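Local coordinates for protein succinate-acetate/proton symporter SatP (Escherichia coli K-12, PDB 5ZUG) that forms a hexameric channel that conducts acetate across the bacterial membrane, and probably also carries succinate together with protons, at residues M17-L26 against I39-G48; T69-T80 against Y104-M115. All blocks are in the same frame, centred on the assembly; numbering follows the deposited sequence.

Interaction 1 of 2, residues M17-L26 against I39-G48; sequences MGFGMTTILL and IILAMGIFYG. With BNG (nonyl beta-D-glucopyranoside), chain G.
The ring of Y47 lies flat over G18, whose CA sits 3.5 Å from the ring centroid and only 15° off the ring normal, a CH-pi contact over the face. A chi1 of -155° turns the Y47 ring away from its own backbone N and into the hole formed by M17, G18, M21 and T22. M17 lies beside Y47, pointing the same way, with its CB against the phenol end (CB to Y47 CZ 3.7 Å). The sulfur of M21 approaches the ring obliquely, a Met-aromatic contact with SD 3.9 Å from CE2 of Y47. M21 SD also meets CE of M43 at 3.6 Å. T22 is the reciprocal knob, set among M43, G44, Y47 and G48; its OG1 bonds back to G18 O at 2.8 Å. C9' of nonyl glucoside lies over the centre of one F19 face and T23 OG1 over the opposite one. The OH of Y47 is hydrogen-bonded to S73 of a second subunit. A leucine in place of this tyrosine would probably leave that serine without this partner and uncover the CA of G18. G18 and G48 bring their CA atoms to 4.2 Å in this glycine-mediated, knobs-into-holes antiparallel pair of transmembrane helices.

Interaction 2 of 2, residues T69-T80 against Y104-M115; sequences TAFTSYGSFWLT and YLGLWGVFTLFM. With BNG (nonyl beta-D-glucopyranoside), chain G.
F77 packs against W108 and Y104, and the three rings form an aromatic cluster. The CB of F77 lies over the face of the W108 six-membered ring, 3.6 Å from the centroid and 9° off the normal. With CG anti to the backbone N (chi1 159°), the F77 ring then passes on over the indole. CG comes near CE2 of W108. CD1 reaches the five-membered ring, 3.5 Å from NE1; the edge of F77 points at the face of that ring, an edge-to-face pair. CE1 goes further out and meets two residues, the hydroxyl of Y104 and CD2 of L105. CZ at the tip also rests on CD2 of L105. The rings of F77 and Y104 are nearly parallel but slid apart, with little overlap.

Two hydroxyl-hydroxyl hydrogen bonds cross between the helices. Y104 OH donates to T80 OG1 at 2.8 Å, and T80 OG1 in turn donates to F77 O. Y74 OH donates to T112 OG1 at 2.7 Å, and T112 OG1 in turn donates a hydrogen bond to W108 O. Each threonine hydroxyl thus both accepts and donates, and this fixes its rotation. The T112 oxygen lies in the plane of the Y74 ring, at its edge. F111 turns an edge toward the Y74 face, with planes at 62°. Past F111, CE of M115 packs on CB of A70 at 3.9 Å.

CD2 of Y74 meets the detergent chain, 3.3 Å from C8' of nonyl glucoside; A70 and F71 touch it as well. The axes of the two segments come no closer than 11.8 Å. This is an antiparallel transmembrane helix pair spaced by large aromatic side chains, and it lines part of the detergent pocket.

In the fold
From the N terminus, helix 12-31 turns through a short connection into helix 38-58, and interaction 1 closes that hairpin. The chain then enters helix 65-86, runs on to helix 98-117, and interaction 2 closes this second, wider loop. The two contacts follow in series and neither encloses the other. W78, on the 69-80 segment, joins them by packing against T23, L26, G44 and G48. Nonyl glucoside touches both, at F19 in the first and at A70, F71 and Y74 in the second. Between subunits the contacts also meet: the 39-48 segment of one copy meets the 69-80 and 104-115 segments of a neighbouring subunit, where Y47 packs on W108 of that subunit, tying the hexamer together.

Interaction 1 of 2, residues M17-L26 against I39-G48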
loop_
_atom_site.group_PDB
_atom_site.type_symbol
_atom_site.label_atom_id
_atom_site.label_comp_id
_atom_site.label_asym_id
_atom_site.label_seq_id
_atom_site.Cartn_x
_atom_site.Cartn_y
_atom_site.Cartn_z
ATOM N N MET A 17 16.785 15.711 -0.382
ATOM C CA MET A 17 17.827 14.713 -0.195
ATOM C C MET A 17 17.679 13.571 -1.188
ATOM O O MET A 17 18.647 13.149 -1.833
ATOM C CB MET A 17 17.796 14.148 1.220
ATOM C CG MET A 17 18.389 15.020 2.269
ATOM S SD MET A 17 20.022 15.664 1.853
ATOM C CE MET A 17 20.961 14.221 1.345
ATOM N N GLY A 18 16.470 13.014 -1.269
ATOM C CA GLY A 18 16.219 11.912 -2.180
ATOM C C GLY A 18 16.552 12.278 -3.604
ATOM O O GLY A 18 17.276 11.557 -4.293
ATOM N N PHE A 19 15.995 13.391 -4.078
ATOM C CA PHE A 19 16.315 13.868 -5.414
ATOM C C PHE A 19 17.811 14.079 -5.590
ATOM O O PHE A 19 18.422 13.535 -6.513
ATOM C CB PHE A 19 15.573 15.168 -5.695
ATOM C CG PHE A 19 16.090 15.896 -6.891
ATOM C CD1 PHE A 19 15.597 15.615 -8.139
ATOM C CD2 PHE A 19 17.094 16.849 -6.768
ATOM C CE1 PHE A 19 16.075 16.281 -9.238
ATOM C CE2 PHE A 19 17.587 17.504 -7.873
ATOM C CZ PHE A 19 17.067 17.235 -9.102
ATOM N N GLY A 20 18.424 14.874 -4.718
ATOM C CA GLY A 20 19.785 15.310 -4.979
ATOM C C GLY A 20 20.781 14.166 -4.981
ATOM O O GLY A 20 21.600 14.035 -5.898
ATOM N N MET A 21 20.737 13.340 -3.932
ATOM C CA MET A 21 21.644 12.206 -3.792
ATOM C C MET A 21 21.514 11.238 -4.982
ATOM O O MET A 21 22.518 10.741 -5.515
ATOM C CB MET A 21 21.360 11.535 -2.442
ATOM C CG MET A 21 22.488 10.718 -1.897
ATOM S SD MET A 21 22.175 9.889 -0.324
ATOM C CE MET A 21 22.325 11.159 0.885
ATOM N N THR A 22 20.282 10.961 -5.417
ATOM C CA THR A 22 20.058 10.110 -6.581
ATOM C C THR A 22 20.565 10.755 -7.870
ATOM O O THR A 22 21.016 10.050 -8.781
ATOM C CB THR A 22 18.571 9.781 -6.697
ATOM O OG1 THR A 22 18.143 9.149 -5.490
ATOM C CG2 THR A 22 18.312 8.869 -7.861
ATOM N N THR A 23 20.442 12.077 -7.997
ATOM C CA THR A 23 20.923 12.769 -9.193
ATOM C C THR A 23 22.442 12.721 -9.284
ATOM O O THR A 23 22.997 12.574 -10.374
ATOM C CB THR A 23 20.417 14.211 -9.186
ATOM O OG1 THR A 23 18.998 14.189 -9.097
ATOM C CG2 THR A 23 20.806 14.944 -10.469
ATOM N N ILE A 24 23.125 12.926 -8.154
ATOM C CA ILE A 24 24.580 12.783 -8.101
ATOM C C ILE A 24 24.989 11.400 -8.582
ATOM O O ILE A 24 25.860 11.252 -9.448
ATOM C CB ILE A 24 25.101 13.033 -6.675
ATOM C CG1 ILE A 24 25.074 14.513 -6.327
ATOM C CG2 ILE A 24 26.513 12.585 -6.568
ATOM C CD1 ILE A 24 25.370 14.761 -4.869
ATOM N N LEU A 25 24.372 10.362 -8.021
ATOM C CA LEU A 25 24.777 9.013 -8.386
ATOM C C LEU A 25 24.592 8.771 -9.882
ATOM O O LEU A 25 25.515 8.305 -10.561
ATOM C CB LEU A 25 24.009 7.991 -7.543
ATOM C CG LEU A 25 24.405 8.057 -6.072
ATOM C CD1 LEU A 25 23.583 7.111 -5.205
ATOM C CD2 LEU A 25 25.877 7.717 -5.988
ATOM N N LEU A 26 23.433 9.146 -10.428
ATOM C CA LEU A 26 23.199 8.926 -11.846
ATOM C C LEU A 26 24.229 9.659 -12.692
ATOM O O LEU A 26 24.708 9.134 -13.700
ATOM C CB LEU A 26 21.795 9.392 -12.218
ATOM C CG LEU A 26 21.465 9.288 -13.715
ATOM C CD1 LEU A 26 21.556 7.856 -14.190
ATOM C CD2 LEU A 26 20.106 9.886 -14.028
ATOM N N ILE A 39 23.074 0.378 -8.014
ATOM C CA ILE A 39 23.074 1.411 -6.983
ATOM C C ILE A 39 22.196 2.579 -7.409
ATOM O O ILE A 39 21.310 3.014 -6.672
ATOM C CB ILE A 39 24.509 1.880 -6.711
ATOM C CG1 ILE A 39 25.315 0.760 -6.086
ATOM C CG2 ILE A 39 24.494 3.112 -5.856
ATOM C CD1 ILE A 39 26.716 1.132 -5.872
ATOM N N ILE A 40 22.409 3.072 -8.628
ATOM C CA ILE A 40 21.597 4.155 -9.159
ATOM C C ILE A 40 20.131 3.750 -9.192
ATOM O O ILE A 40 19.249 4.536 -8.818
ATOM C CB ILE A 40 22.104 4.567 -10.553
ATOM C CG1 ILE A 40 23.524 5.129 -10.467
ATOM C CG2 ILE A 40 21.164 5.585 -11.184
ATOM C CD1 ILE A 40 24.235 5.232 -11.795
ATOM N N LEU A 41 19.848 2.510 -9.610
ATOM C CA LEU A 41 18.469 2.045 -9.736
ATOM C C LEU A 41 17.788 1.885 -8.385
ATOM O O LEU A 41 16.599 2.200 -8.255
ATOM C CB LEU A 41 18.404 0.733 -10.496
ATOM C CG LEU A 41 18.864 0.758 -11.931
ATOM C CD1 LEU A 41 18.775 -0.665 -12.435
ATOM C CD2 LEU A 41 18.006 1.686 -12.741
ATOM N N ALA A 42 18.494 1.333 -7.391
ATOM C CA ALA A 42 17.921 1.194 -6.057
ATOM C C ALA A 42 17.573 2.559 -5.491
ATOM O O ALA A 42 16.451 2.788 -5.023
ATOM C CB ALA A 42 18.881 0.467 -5.116
ATOM N N MET A 43 18.526 3.497 -5.565
ATOM C CA MET A 43 18.265 4.862 -5.126
ATOM C C MET A 43 17.087 5.456 -5.872
ATOM O O MET A 43 16.235 6.120 -5.272
ATOM C CB MET A 43 19.519 5.712 -5.305
ATOM C CG MET A 43 20.561 5.409 -4.267
ATOM S SD MET A 43 20.089 5.981 -2.624
ATOM C CE MET A 43 20.558 7.691 -2.720
ATOM N N GLY A 44 17.016 5.216 -7.177
ATOM C CA GLY A 44 15.912 5.745 -7.959
ATOM C C GLY A 44 14.559 5.218 -7.532
ATOM O O GLY A 44 13.557 5.918 -7.650
ATOM N N ILE A 45 14.508 3.987 -7.026
ATOM C CA ILE A 45 13.243 3.420 -6.579
ATOM C C ILE A 45 12.820 4.049 -5.261
ATOM O O ILE A 45 11.723 4.602 -5.147
ATOM C CB ILE A 45 13.348 1.885 -6.470
ATOM C CG1 ILE A 45 13.505 1.250 -7.863
ATOM C CG2 ILE A 45 12.127 1.331 -5.768
ATOM C CD1 ILE A 45 13.960 -0.198 -7.890
ATOM N N PHE A 46 13.692 4.006 -4.251
ATOM C CA PHE A 46 13.268 4.223 -2.870
ATOM C C PHE A 46 13.493 5.630 -2.345
ATOM O O PHE A 46 12.704 6.086 -1.518
ATOM C CB PHE A 46 13.950 3.229 -1.927
ATOM C CG PHE A 46 13.568 1.799 -2.195
ATOM C CD1 PHE A 46 12.356 1.292 -1.748
ATOM C CD2 PHE A 46 14.426 0.954 -2.915
ATOM C CE1 PHE A 46 12.013 -0.019 -2.014
ATOM C CE2 PHE A 46 14.078 -0.344 -3.175
ATOM C CZ PHE A 46 12.877 -0.835 -2.728
ATOM N N TYR A 47 14.530 6.327 -2.785
ATOM C CA TYR A 47 14.870 7.633 -2.237
ATOM C C TYR A 47 14.528 8.774 -3.182
ATOM O O TYR A 47 13.874 9.738 -2.780
ATOM C CB TYR A 47 16.367 7.675 -1.892
ATOM C CG TYR A 47 16.750 8.670 -0.822
ATOM C CD1 TYR A 47 15.915 8.908 0.273
ATOM C CD2 TYR A 47 17.967 9.314 -0.861
ATOM C CE1 TYR A 47 16.267 9.772 1.249
ATOM C CE2 TYR A 47 18.319 10.192 0.122
ATOM C CZ TYR A 47 17.470 10.414 1.182
ATOM O OH TYR A 47 17.838 11.288 2.183
ATOM N N GLY A 48 15.015 8.710 -4.419
ATOM C CA GLY A 48 14.638 9.681 -5.417
ATOM C C GLY A 48 13.238 9.475 -5.941
ATOM O O GLY A 48 12.644 10.418 -6.488
HETATM C C1 BNG G . 9.472 25.121 0.044
HETATM C C2 BNG G . 10.360 25.690 1.135
HETATM C C3 BNG G . 9.468 26.339 2.081
HETATM C C4 BNG G . 9.070 27.609 1.437
HETATM C C5 BNG G . 8.231 27.333 0.181
HETATM C C6 BNG G . 8.764 27.996 -1.026
HETATM C "C1'" BNG G . 9.454 24.218 -2.010
HETATM C "C2'" BNG G . 10.385 23.030 -2.238
HETATM C "C3'" BNG G . 10.155 22.475 -3.635
HETATM C "C4'" BNG G . 11.516 21.986 -4.184
HETATM C "C5'" BNG G . 11.277 20.754 -5.056
HETATM C "C6'" BNG G . 12.682 20.406 -5.559
HETATM C "C7'" BNG G . 12.730 18.931 -5.939
HETATM C "C8'" BNG G . 13.155 18.896 -7.409
HETATM C "C9'" BNG G . 14.534 19.533 -7.535
HETATM O O1 BNG G . 10.139 25.026 -1.105
HETATM O O2 BNG G . 11.101 24.712 1.842
HETATM O O3 BNG G . 10.103 26.589 3.348
HETATM O O4 BNG G . 8.360 28.359 2.414
HETATM O O5 BNG G . 8.284 25.957 -0.310
HETATM O O6 BNG G . 8.785 26.896 -1.876
#

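Interaction 2 of 2, residues T69-T80 against Y104-M115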
loop_
_atom_site.group_PDB
_atom_site.type_symbol
_atom_site.label_atom_id
_atom_site.label_comp_id
_atom_site.label_asym_id
_atom_site.label_seq_id
_atom_site.Cartn_x
_atom_site.Cartn_y
_atom_site.Cartn_z
ATOM N N THR A 69 3.380 19.762 -6.154
ATOM C CA THR A 69 3.517 19.488 -7.576
ATOM C C THR A 69 4.939 19.047 -7.941
ATOM O O THR A 69 5.110 18.146 -8.768
ATOM C CB THR A 69 3.019 20.700 -8.369
ATOM O OG1 THR A 69 1.638 20.931 -8.002
ATOM C CG2 THR A 69 3.122 20.447 -9.887
ATOM N N ALA A 70 5.971 19.674 -7.356
ATOM C CA ALA A 70 7.363 19.342 -7.675
ATOM C C ALA A 70 7.818 17.976 -7.143
ATOM O O ALA A 70 8.145 17.079 -7.922
ATOM C CB ALA A 70 8.307 20.434 -7.164
ATOM N N PHE A 71 7.885 17.826 -5.819
ATOM C CA PHE A 71 8.402 16.600 -5.214
ATOM C C PHE A 71 7.676 15.369 -5.735
ATOM O O PHE A 71 8.289 14.323 -5.959
ATOM C CB PHE A 71 8.242 16.651 -3.696
ATOM C CG PHE A 71 9.226 17.537 -2.990
ATOM C CD1 PHE A 71 10.590 17.425 -3.213
ATOM C CD2 PHE A 71 8.770 18.484 -2.080
ATOM C CE1 PHE A 71 11.479 18.258 -2.534
ATOM C CE2 PHE A 71 9.645 19.295 -1.412
ATOM C CZ PHE A 71 11.000 19.191 -1.641
ATOM N N THR A 72 6.355 15.456 -5.867
ATOM C CA THR A 72 5.566 14.309 -6.309
ATOM C C THR A 72 5.852 13.951 -7.767
ATOM O O THR A 72 5.845 12.761 -8.127
ATOM C CB THR A 72 4.083 14.581 -6.109
ATOM O OG1 THR A 72 3.883 15.183 -4.833
ATOM C CG2 THR A 72 3.302 13.280 -6.137
ATOM N N SER A 73 6.055 14.961 -8.637
ATOM C CA SER A 73 6.353 14.679 -10.044
ATOM C C SER A 73 7.745 14.083 -10.231
ATOM O O SER A 73 7.912 13.135 -10.998
ATOM C CB SER A 73 6.210 15.939 -10.883
ATOM O OG SER A 73 4.863 16.318 -10.921
ATOM N N TYR A 74 8.751 14.604 -9.533
ATOM C CA TYR A 74 10.111 14.121 -9.722
ATOM C C TYR A 74 10.346 12.772 -9.069
ATOM O O TYR A 74 11.227 12.031 -9.517
ATOM C CB TYR A 74 11.120 15.121 -9.193
ATOM C CG TYR A 74 11.203 16.360 -10.024
ATOM C CD1 TYR A 74 11.472 16.296 -11.409
ATOM C CD2 TYR A 74 10.967 17.602 -9.438
ATOM C CE1 TYR A 74 11.550 17.455 -12.165
ATOM C CE2 TYR A 74 11.029 18.758 -10.169
ATOM C CZ TYR A 74 11.315 18.694 -11.524
ATOM O OH TYR A 74 11.345 19.903 -12.186
ATOM N N GLY A 75 9.660 12.479 -7.963
ATOM C CA GLY A 75 9.657 11.119 -7.454
ATOM C C GLY A 75 9.076 10.152 -8.462
ATOM O O GLY A 75 9.586 9.050 -8.646
ATOM N N SER A 76 8.007 10.563 -9.139
ATOM C CA SER A 76 7.452 9.769 -10.232
ATOM C C SER A 76 8.409 9.662 -11.415
ATOM O O SER A 76 8.481 8.602 -12.044
ATOM C CB SER A 76 6.109 10.342 -10.691
ATOM O OG SER A 76 5.136 10.235 -9.672
ATOM N N PHE A 77 9.129 10.741 -11.753
ATOM C CA PHE A 77 10.107 10.655 -12.835
ATOM C C PHE A 77 11.132 9.570 -12.553
ATOM O O PHE A 77 11.429 8.740 -13.416
ATOM C CB PHE A 77 10.840 11.972 -13.030
ATOM C CG PHE A 77 12.159 11.811 -13.752
ATOM C CD1 PHE A 77 12.199 11.716 -15.142
ATOM C CD2 PHE A 77 13.362 11.741 -13.047
ATOM C CE1 PHE A 77 13.414 11.560 -15.827
ATOM C CE2 PHE A 77 14.568 11.581 -13.720
ATOM C CZ PHE A 77 14.590 11.490 -15.126
ATOM N N TRP A 78 11.703 9.583 -11.346
ATOM C CA TRP A 78 12.680 8.573 -10.979
ATOM C C TRP A 78 12.105 7.166 -11.057
ATOM O O TRP A 78 12.828 6.223 -11.410
ATOM C CB TRP A 78 13.235 8.862 -9.597
ATOM C CG TRP A 78 14.278 9.916 -9.620
ATOM C CD1 TRP A 78 14.187 11.163 -9.106
ATOM C CD2 TRP A 78 15.563 9.839 -10.261
ATOM N NE1 TRP A 78 15.350 11.861 -9.334
ATOM C CE2 TRP A 78 16.212 11.074 -10.041
ATOM C CE3 TRP A 78 16.249 8.824 -10.971
ATOM C CZ2 TRP A 78 17.508 11.337 -10.503
ATOM C CZ3 TRP A 78 17.536 9.085 -11.430
ATOM C CH2 TRP A 78 18.154 10.328 -11.190
ATOM N N LEU A 79 10.824 6.996 -10.708
ATOM C CA LEU A 79 10.185 5.696 -10.869
ATOM C C LEU A 79 10.031 5.332 -12.343
ATOM O O LEU A 79 10.282 4.181 -12.730
ATOM C CB LEU A 79 8.823 5.672 -10.179
ATOM C CG LEU A 79 8.880 5.620 -8.664
ATOM C CD1 LEU A 79 7.504 5.462 -8.078
ATOM C CD2 LEU A 79 9.770 4.480 -8.265
ATOM N N THR A 80 9.637 6.295 -13.186
ATOM C CA THR A 80 9.532 5.971 -14.602
ATOM C C THR A 80 10.908 5.647 -15.168
ATOM O O THR A 80 11.036 4.751 -16.014
ATOM C CB THR A 80 8.860 7.089 -15.422
ATOM O OG1 THR A 80 9.599 8.312 -15.332
ATOM C CG2 THR A 80 7.411 7.298 -15.005
ATOM N N TYR A 104 11.359 12.441 -24.028
ATOM C CA TYR A 104 10.878 12.212 -22.673
ATOM C C TYR A 104 11.611 13.101 -21.673
ATOM O O TYR A 104 10.973 13.837 -20.906
ATOM C CB TYR A 104 11.035 10.723 -22.373
ATOM C CG TYR A 104 11.205 10.276 -20.947
ATOM C CD1 TYR A 104 12.473 10.135 -20.402
ATOM C CD2 TYR A 104 10.118 9.927 -20.163
ATOM C CE1 TYR A 104 12.654 9.682 -19.112
ATOM C CE2 TYR A 104 10.294 9.474 -18.873
ATOM C CZ TYR A 104 11.564 9.347 -18.354
ATOM O OH TYR A 104 11.750 8.881 -17.073
ATOM N N LEU A 105 12.951 13.045 -21.658
ATOM C CA LEU A 105 13.716 13.976 -20.825
ATOM C C LEU A 105 13.503 15.433 -21.249
ATOM O O LEU A 105 13.661 16.349 -20.431
ATOM C CB LEU A 105 15.209 13.646 -20.842
ATOM C CG LEU A 105 15.619 12.312 -20.234
ATOM C CD1 LEU A 105 17.000 11.906 -20.743
ATOM C CD2 LEU A 105 15.571 12.396 -18.733
ATOM N N GLY A 106 13.156 15.670 -22.516
ATOM C CA GLY A 106 12.883 17.033 -22.945
ATOM C C GLY A 106 11.600 17.578 -22.348
ATOM O O GLY A 106 11.562 18.730 -21.907
ATOM N N LEU A 107 10.540 16.760 -22.309
ATOM C CA LEU A 107 9.317 17.145 -21.601
ATOM C C LEU A 107 9.570 17.423 -20.118
ATOM O O LEU A 107 9.031 18.389 -19.568
ATOM C CB LEU A 107 8.242 16.062 -21.752
ATOM C CG LEU A 107 7.209 16.121 -22.873
ATOM C CD1 LEU A 107 6.468 14.823 -22.994
ATOM C CD2 LEU A 107 6.208 17.206 -22.523
ATOM N N TRP A 108 10.356 16.575 -19.438
ATOM C CA TRP A 108 10.668 16.865 -18.038
ATOM C C TRP A 108 11.459 18.168 -17.931
ATOM O O TRP A 108 11.361 18.887 -16.929
ATOM C CB TRP A 108 11.418 15.688 -17.388
ATOM C CG TRP A 108 10.515 14.481 -17.084
ATOM C CD1 TRP A 108 10.414 13.328 -17.813
ATOM C CD2 TRP A 108 9.591 14.338 -15.996
ATOM N NE1 TRP A 108 9.498 12.481 -17.246
ATOM C CE2 TRP A 108 8.971 13.076 -16.135
ATOM C CE3 TRP A 108 9.228 15.152 -14.914
ATOM C CZ2 TRP A 108 8.005 12.605 -15.227
ATOM C CZ3 TRP A 108 8.271 14.685 -14.016
ATOM C CH2 TRP A 108 7.671 13.425 -14.179
ATOM N N GLY A 109 12.236 18.490 -18.969
ATOM C CA GLY A 109 12.879 19.796 -19.041
ATOM C C GLY A 109 11.903 20.960 -19.152
ATOM O O GLY A 109 12.128 22.019 -18.559
ATOM N N VAL A 110 10.849 20.821 -19.978
ATOM C CA VAL A 110 9.888 21.926 -20.081
ATOM C C VAL A 110 9.087 22.062 -18.786
ATOM O O VAL A 110 8.841 23.180 -18.322
ATOM C CB VAL A 110 8.976 21.805 -21.328
ATOM C CG1 VAL A 110 7.915 22.897 -21.339
ATOM C CG2 VAL A 110 9.751 21.782 -22.637
ATOM N N PHE A 111 8.697 20.934 -18.160
ATOM C CA PHE A 111 8.057 20.996 -16.841
ATOM C C PHE A 111 8.936 21.734 -15.848
ATOM O O PHE A 111 8.461 22.602 -15.113
ATOM C CB PHE A 111 7.739 19.602 -16.298
ATOM C CG PHE A 111 7.370 19.603 -14.823
ATOM C CD1 PHE A 111 6.135 20.114 -14.387
ATOM C CD2 PHE A 111 8.272 19.136 -13.869
ATOM C CE1 PHE A 111 5.793 20.135 -13.032
ATOM C CE2 PHE A 111 7.948 19.167 -12.508
ATOM C CZ PHE A 111 6.696 19.668 -12.088
ATOM N N THR A 112 10.232 21.402 -15.818
ATOM C CA THR A 112 11.168 22.066 -14.910
ATOM C C THR A 112 11.321 23.548 -15.234
ATOM O O THR A 112 11.483 24.371 -14.331
ATOM C CB THR A 112 12.526 21.367 -14.964
ATOM O OG1 THR A 112 12.352 19.970 -14.700
ATOM C CG2 THR A 112 13.497 21.955 -13.963
ATOM N N LEU A 113 11.270 23.908 -16.521
ATOM C CA LEU A 113 11.440 25.303 -16.931
ATOM C C LEU A 113 10.363 26.208 -16.341
ATOM O O LEU A 113 10.668 27.266 -15.780
ATOM C CB LEU A 113 11.440 25.396 -18.455
ATOM C CG LEU A 113 11.453 26.796 -19.069
ATOM C CD1 LEU A 113 12.758 27.525 -18.810
ATOM C CD2 LEU A 113 11.187 26.672 -20.559
ATOM N N PHE A 114 9.092 25.830 -16.494
ATOM C CA PHE A 114 8.008 26.599 -15.895
ATOM C C PHE A 114 8.159 26.651 -14.388
ATOM O O PHE A 114 8.014 27.712 -13.771
ATOM C CB PHE A 114 6.664 25.976 -16.248
ATOM C CG PHE A 114 6.205 26.268 -17.642
ATOM C CD1 PHE A 114 5.555 27.458 -17.943
ATOM C CD2 PHE A 114 6.422 25.342 -18.660
ATOM C CE1 PHE A 114 5.133 27.721 -19.240
ATOM C CE2 PHE A 114 6.007 25.601 -19.955
ATOM C CZ PHE A 114 5.360 26.789 -20.247
ATOM N N MET A 115 8.456 25.507 -13.776
ATOM C CA MET A 115 8.596 25.457 -12.333
ATOM C C MET A 115 9.728 26.342 -11.848
ATOM O O MET A 115 9.711 26.765 -10.690
ATOM C CB MET A 115 8.815 24.012 -11.885
ATOM C CG MET A 115 7.681 23.072 -12.204
ATOM S SD MET A 115 6.189 23.489 -11.294
ATOM C CE MET A 115 6.611 22.913 -9.648
HETATM C C1 BNG G . 9.472 25.121 0.044
HETATM C C2 BNG G . 10.360 25.690 1.135
HETATM C C3 BNG G . 9.468 26.339 2.081
HETATM C C4 BNG G . 9.070 27.609 1.437
HETATM C C5 BNG G . 8.231 27.333 0.181
HETATM C C6 BNG G . 8.764 27.996 -1.026
HETATM C "C1'" BNG G . 9.454 24.218 -2.010
HETATM C "C2'" BNG G . 10.385 23.030 -2.238
HETATM C "C3'" BNG G . 10.155 22.475 -3.635
HETATM C "C4'" BNG G . 11.516 21.986 -4.184
HETATM C "C5'" BNG G . 11.277 20.754 -5.056
HETATM C "C6'" BNG G . 12.682 20.406 -5.559
HETATM C "C7'" BNG G . 12.730 18.931 -5.939
HETATM C "C8'" BNG G . 13.155 18.896 -7.409
HETATM C "C9'" BNG G . 14.534 19.533 -7.535
HETATM O O1 BNG G . 10.139 25.026 -1.105
HETATM O O2 BNG G . 11.101 24.712 1.842
HETATM O O3 BNG G . 10.103 26.589 3.348
HETATM O O4 BNG G . 8.360 28.359 2.414
HETATM O O5 BNG G . 8.284 25.957 -0.310
HETATM O O6 BNG G . 8.785 26.896 -1.876
#